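Long-range contacts in Alpha/beta hydrolase (Pseudomonas aeruginosa PAO1, PDB 4R1D), which probably acts as a lipase effector of the H2 type VI secretion system, held in check by its immunity protein Tli4: residues M294-Y298 / D461-Y467; R102-L106 / E312-I316. One frame throughout, in Å; residues are numbered along the deposited sequence.

Contact 1 (M294-Y298 / D461-Y467)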
loop_
_atom_site.group_PDB
_atom_site.type_symbol
_atom_site.label_atom_id
_atom_site.label_comp_id
_atom_site.label_asym_id
_atom_site.label_seq_id
_atom_site.Cartn_x
_atom_site.Cartn_y
_atom_site.Cartn_z
ATOM N N MET A 294 -2.610 15.028 -0.647
ATOM C CA MET A 294 -2.354 15.124 -2.070
ATOM C C MET A 294 -2.002 16.542 -2.505
ATOM O O MET A 294 -1.285 16.728 -3.479
ATOM C CB MET A 294 -3.541 14.590 -2.882
ATOM C CG MET A 294 -3.709 13.075 -2.759
ATOM S SD MET A 294 -4.991 12.427 -3.839
ATOM C CE MET A 294 -4.126 12.550 -5.407
ATOM N N ARG A 295 -2.503 17.540 -1.789
ATOM C CA ARG A 295 -2.190 18.921 -2.164
ATOM C C ARG A 295 -0.998 19.519 -1.404
ATOM O O ARG A 295 -0.380 20.476 -1.887
ATOM C CB ARG A 295 -3.429 19.826 -2.025
ATOM C CG ARG A 295 -4.572 19.509 -2.995
ATOM C CD ARG A 295 -4.119 19.616 -4.429
ATOM N NE ARG A 295 -3.570 20.939 -4.718
ATOM C CZ ARG A 295 -4.302 21.978 -5.119
ATOM N NH1 ARG A 295 -5.610 21.849 -5.280
ATOM N NH2 ARG A 295 -3.722 23.147 -5.372
ATOM N N CYS A 296 -0.652 18.957 -0.243
ATOM C CA CYS A 296 0.364 19.573 0.626
ATOM C C CYS A 296 1.508 18.664 1.064
ATOM O O CYS A 296 2.465 19.143 1.670
ATOM C CB CYS A 296 -0.270 20.109 1.914
ATOM S SG CYS A 296 -1.682 21.207 1.696
ATOM N N GLY A 297 1.385 17.363 0.815
ATOM C CA GLY A 297 2.292 16.388 1.409
ATOM C C GLY A 297 1.830 15.981 2.796
ATOM O O GLY A 297 0.961 16.620 3.387
ATOM N N TYR A 298 2.396 14.902 3.332
ATOM C CA TYR A 298 2.145 14.556 4.721
ATOM C C TYR A 298 2.874 15.530 5.644
ATOM O O TYR A 298 3.884 16.107 5.261
ATOM C CB TYR A 298 2.603 13.126 5.014
ATOM C CG TYR A 298 1.655 12.090 4.471
ATOM C CD1 TYR A 298 1.548 11.857 3.096
ATOM C CD2 TYR A 298 0.851 11.356 5.326
ATOM C CE1 TYR A 298 0.662 10.912 2.606
ATOM C CE2 TYR A 298 -0.034 10.418 4.842
ATOM C CZ TYR A 298 -0.125 10.200 3.492
ATOM O OH TYR A 298 -1.026 9.266 3.029
ATOM N N ASP A 461 0.867 26.695 -6.865
ATOM C CA ASP A 461 1.127 26.732 -5.436
ATOM C C ASP A 461 2.537 26.208 -5.155
ATOM O O ASP A 461 3.289 25.909 -6.089
ATOM C CB ASP A 461 0.043 25.969 -4.665
ATOM C CG ASP A 461 0.080 24.469 -4.917
ATOM O OD1 ASP A 461 1.143 23.947 -5.301
ATOM O OD2 ASP A 461 -0.954 23.809 -4.707
ATOM N N ASP A 462 2.901 26.112 -3.884
ATOM C CA ASP A 462 4.235 25.636 -3.517
ATOM C C ASP A 462 4.225 24.145 -3.185
ATOM O O ASP A 462 5.178 23.622 -2.605
ATOM C CB ASP A 462 4.784 26.432 -2.333
ATOM C CG ASP A 462 4.073 26.110 -1.032
ATOM O OD1 ASP A 462 2.971 25.512 -1.071
ATOM O OD2 ASP A 462 4.612 26.471 0.031
ATOM N N GLU A 463 3.130 23.482 -3.546
ATOM C CA GLU A 463 2.952 22.051 -3.288
ATOM C C GLU A 463 2.974 21.707 -1.807
ATOM O O GLU A 463 3.063 20.534 -1.443
ATOM C CB GLU A 463 3.985 21.214 -4.069
ATOM C CG GLU A 463 3.731 21.234 -5.574
ATOM C CD GLU A 463 4.579 20.250 -6.355
ATOM O OE1 GLU A 463 4.941 19.187 -5.802
ATOM O OE2 GLU A 463 4.875 20.538 -7.532
ATOM N N ASN A 464 2.861 22.732 -0.957
ATOM C CA ASN A 464 2.869 22.543 0.488
ATOM C C ASN A 464 1.762 23.351 1.196
ATOM O O ASN A 464 1.746 23.449 2.419
ATOM C CB ASN A 464 4.250 22.885 1.088
ATOM C CG ASN A 464 5.297 21.779 0.864
ATOM O OD1 ASN A 464 6.407 22.043 0.406
ATOM N ND2 ASN A 464 4.946 20.542 1.212
ATOM N N GLY A 465 0.838 23.919 0.427
ATOM C CA GLY A 465 -0.357 24.490 1.021
ATOM C C GLY A 465 -0.629 25.955 0.719
ATOM O O GLY A 465 -1.636 26.490 1.170
ATOM N N THR A 466 0.243 26.611 -0.037
ATOM C CA THR A 466 -0.008 28.026 -0.330
ATOM C C THR A 466 0.326 28.473 -1.749
ATOM O O THR A 466 1.265 27.971 -2.379
ATOM C CB THR A 466 0.692 28.963 0.694
ATOM O OG1 THR A 466 0.101 30.272 0.633
ATOM C CG2 THR A 466 2.197 29.049 0.414
ATOM N N TYR A 467 -0.481 29.415 -2.242
ATOM C CA TYR A 467 -0.231 30.110 -3.497
ATOM C C TYR A 467 0.558 31.412 -3.272
ATOM O O TYR A 467 0.985 32.056 -4.223
ATOM C CB TYR A 467 -1.558 30.418 -4.205
ATOM C CG TYR A 467 -2.161 29.216 -4.898
ATOM C CD1 TYR A 467 -1.905 28.967 -6.236
ATOM C CD2 TYR A 467 -2.966 28.325 -4.210
ATOM C CE1 TYR A 467 -2.439 27.862 -6.878
ATOM C CE2 TYR A 467 -3.518 27.215 -4.847
ATOM C CZ TYR A 467 -3.245 26.987 -6.168
ATOM O OH TYR A 467 -3.782 25.884 -6.792
HETATM O O HOH W 1 -0.693 21.175 -4.687
HETATM O O HOH W 2 -0.544 23.252 -1.883
#
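The guanidinium of Arg295 meets the loop 461-467 with its edge: Asp461 OD2, the phenol end of Tyr467 and a water all lie near its plane. The tyrosine ring stands almost perpendicular to it, at 89°, and carries Asp461 CB over the centre of one face. Arg295 NH2 forms a nearly straight salt bridge to Asp461 OD2 (2.9 Å), met nearly along the oxygen's C-O axis, and a weak bond to Tyr467 OH; NH1 turns to Trp375 O. Bends at chi2 and chi3 (-59° and -57°) fold the arginine chain back, bringing Arg295 NE within 2.9 Å of water 1, which also lies 2.6 Å from Asp461 OD2 and within reach of Arg295 O. A second water joins that carbonyl to Gly465 N, the latter weakly.

At the helix end, Asn464 ND2 donates to Cys296 O (2.9 Å) from above the carbonyl plane, and also to Arg308 O. Cys296 SG rests against Gly465 CA at 3.6 Å. Within the loop, Asp461 OD1 and Asp462 OD1 each close an Asx turn, to Glu463 N and Asn464 N; Thr466 N reaches Asp462 OD1 from the opposite face.

Waters on Arg295 O and the Asn464 amide on Cys296 O thus serve the last carbonyls of helix 289-296, while the salt bridge would be expected to stabilise Asp461 as a carboxylate.

Contact 2 (R102-L106 / E312-I316)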
loop_
_atom_site.group_PDB
_atom_site.type_symbol
_atom_site.label_atom_id
_atom_site.label_comp_id
_atom_site.label_asym_id
_atom_site.label_seq_id
_atom_site.Cartn_x
_atom_site.Cartn_y
_atom_site.Cartn_z
ATOM N N ARG A 102 9.903 5.587 -6.674
ATOM C CA ARG A 102 8.788 5.330 -5.756
ATOM C C ARG A 102 7.516 5.036 -6.509
ATOM O O ARG A 102 6.754 4.161 -6.119
ATOM C CB ARG A 102 8.537 6.514 -4.817
ATOM C CG ARG A 102 9.637 6.726 -3.799
ATOM C CD ARG A 102 9.410 8.030 -3.038
ATOM N NE ARG A 102 10.424 8.219 -2.012
ATOM C CZ ARG A 102 10.501 9.293 -1.238
ATOM N NH1 ARG A 102 9.614 10.265 -1.376
ATOM N NH2 ARG A 102 11.454 9.389 -0.324
ATOM N N GLN A 103 7.284 5.787 -7.580
ATOM C CA GLN A 103 6.094 5.599 -8.387
ATOM C C GLN A 103 6.101 4.241 -9.082
ATOM O O GLN A 103 5.066 3.598 -9.229
ATOM C CB GLN A 103 5.984 6.712 -9.425
ATOM C CG GLN A 103 4.773 6.578 -10.307
ATOM C CD GLN A 103 4.541 7.811 -11.146
ATOM O OE1 GLN A 103 5.240 8.038 -12.129
ATOM N NE2 GLN A 103 3.557 8.624 -10.755
ATOM N N GLU A 104 7.280 3.798 -9.500
ATOM C CA GLU A 104 7.407 2.483 -10.117
ATOM C C GLU A 104 7.264 1.349 -9.121
ATOM O O GLU A 104 6.673 0.316 -9.432
ATOM C CB GLU A 104 8.763 2.349 -10.797
ATOM C CG GLU A 104 8.956 3.305 -11.918
ATOM C CD GLU A 104 10.418 3.432 -12.354
ATOM O OE1 GLU A 104 11.352 2.961 -11.640
ATOM O OE2 GLU A 104 10.625 4.031 -13.426
ATOM N N LEU A 105 7.837 1.515 -7.939
ATOM C CA LEU A 105 7.886 0.401 -6.999
ATOM C C LEU A 105 6.618 0.259 -6.148
ATOM O O LEU A 105 6.310 -0.831 -5.680
ATOM C CB LEU A 105 9.106 0.533 -6.101
ATOM C CG LEU A 105 10.434 0.482 -6.871
ATOM C CD1 LEU A 105 11.592 0.885 -5.984
ATOM C CD2 LEU A 105 10.652 -0.923 -7.458
ATOM N N LEU A 106 5.896 1.351 -5.939
ATOM C CA LEU A 106 4.646 1.279 -5.172
ATOM C C LEU A 106 3.474 1.266 -6.147
ATOM O O LEU A 106 2.617 2.156 -6.151
ATOM C CB LEU A 106 4.551 2.419 -4.148
ATOM C CG LEU A 106 5.619 2.368 -3.039
ATOM C CD1 LEU A 106 5.588 3.616 -2.158
ATOM C CD2 LEU A 106 5.497 1.094 -2.180
ATOM N N GLU A 312 4.919 14.425 -4.568
ATOM C CA GLU A 312 5.353 13.120 -4.068
ATOM C C GLU A 312 4.168 12.237 -3.709
ATOM O O GLU A 312 4.113 11.069 -4.076
ATOM C CB GLU A 312 6.283 13.291 -2.865
ATOM C CG GLU A 312 7.631 13.861 -3.288
ATOM C CD GLU A 312 8.622 14.012 -2.150
ATOM O OE1 GLU A 312 8.274 13.749 -0.984
ATOM O OE2 GLU A 312 9.760 14.433 -2.431
ATOM N N VAL A 313 3.204 12.802 -2.998
ATOM C CA VAL A 313 2.055 12.013 -2.588
ATOM C C VAL A 313 1.205 11.679 -3.790
ATOM O O VAL A 313 0.761 10.548 -3.958
ATOM C CB VAL A 313 1.191 12.774 -1.575
ATOM C CG1 VAL A 313 -0.066 11.958 -1.245
ATOM C CG2 VAL A 313 1.992 13.065 -0.317
ATOM N N THR A 314 0.967 12.681 -4.632
ATOM C CA THR A 314 0.092 12.507 -5.778
ATOM C C THR A 314 0.622 11.444 -6.744
ATOM O O THR A 314 -0.151 10.681 -7.300
ATOM C CB THR A 314 -0.117 13.852 -6.498
ATOM O OG1 THR A 314 -0.844 14.732 -5.626
ATOM C CG2 THR A 314 -0.905 13.657 -7.781
ATOM N N ALA A 315 1.940 11.384 -6.910
ATOM C CA ALA A 315 2.553 10.408 -7.810
ATOM C C ALA A 315 2.207 8.970 -7.434
ATOM O O ALA A 315 2.094 8.106 -8.298
ATOM C CB ALA A 315 4.071 10.578 -7.830
ATOM N N ILE A 316 2.085 8.716 -6.139
ATOM C CA ILE A 316 1.722 7.381 -5.673
ATOM C C ILE A 316 0.202 7.196 -5.534
ATOM O O ILE A 316 -0.388 6.280 -6.136
ATOM C CB ILE A 316 2.468 7.056 -4.372
ATOM C CG1 ILE A 316 3.972 7.223 -4.584
ATOM C CG2 ILE A 316 2.141 5.639 -3.901
ATOM C CD1 ILE A 316 4.771 7.154 -3.304
HETATM O O HOH W 3 6.789 10.023 -3.221
HETATM O O HOH W 4 9.984 12.410 0.599
HETATM O O HOH W 5 0.614 3.872 -7.066
#
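Two helices pack here through a short row of side chains: the C-terminal end of helix 99-105, with Leu106 just beyond it, and helix 310-317. At the apolar centre Ile316 CD1 sits 3.8 Å from Leu106 CD1 and also approaches Arg102 CB, while its other branch, CG2, lies 4.0 Å from Leu106 CB. The isoleucine therefore uses both branches against segment 102-106, and Trp94 of helix 84-95 touches both Leu106 and Ile316.

Polar groups border this core. With CG anti to the backbone N (chi1 180°) and the chain extended beyond it, Gln103 carries its amide to the second helix, where NE2 donates to Ala315 O at 2.9 Å in an almost straight bond (174°). The acceptor lies in the amide plane, whereas the donor is tilted somewhat from the carbonyl plane; Ala315 CB packs 3.6 Å from Gln103 NE2. Tyr386 O takes a further bond from NE2, and OE1 accepts from Met389 N, fixing both ends of the amide.

Arg102 reaches out with an extended chain from CG to NE and presents the edge of its guanidinium to Glu312, the two flat groups being 81° apart. The ion pair is long, with Arg102 NH1 3.8 Å from Glu312 OE1, and water 4 bridges these two atoms. Glu312 OE1 also accepts from Arg308 N, while Arg102 NH2 bonds to Trp94 O and the guanidinium makes a cation-pi contact with the Trp94 ring. Near Leu106, water 5 donates to Leu106 O and Ile316 O.

The end of helix 99-105 thus packs on helix 310-317 through an aliphatic centre flanked by an amide-to-carbonyl bond and a long, water-bridged ion pair, a helix-helix contact outside the central parallel sheet of the alpha/beta hydrolase fold.

In the fold
From the N terminus the chain first passes through 102-106, then runs through strands 201-206, 250-255 and 274-280 of the parallel sheet before reaching 294-298 and, shortly afterwards, 312-316, where contact 2 closes its loop of 205 intervening residues. Contact 1 closes later, when 461-467 returns to the end of helix 289-296. Their segments alternate, so the two loops cross rather than nest. The successive helices 289-296 and 310-317 join them directly: Met294 and Gly297 pack on Val313, and Tyr298 CD1 lies 3.6 Å from Val313 CG2. With centres about 16 Å apart, the contacts tie helix 99-105 and the loop before strand 477-479 to this helical pair.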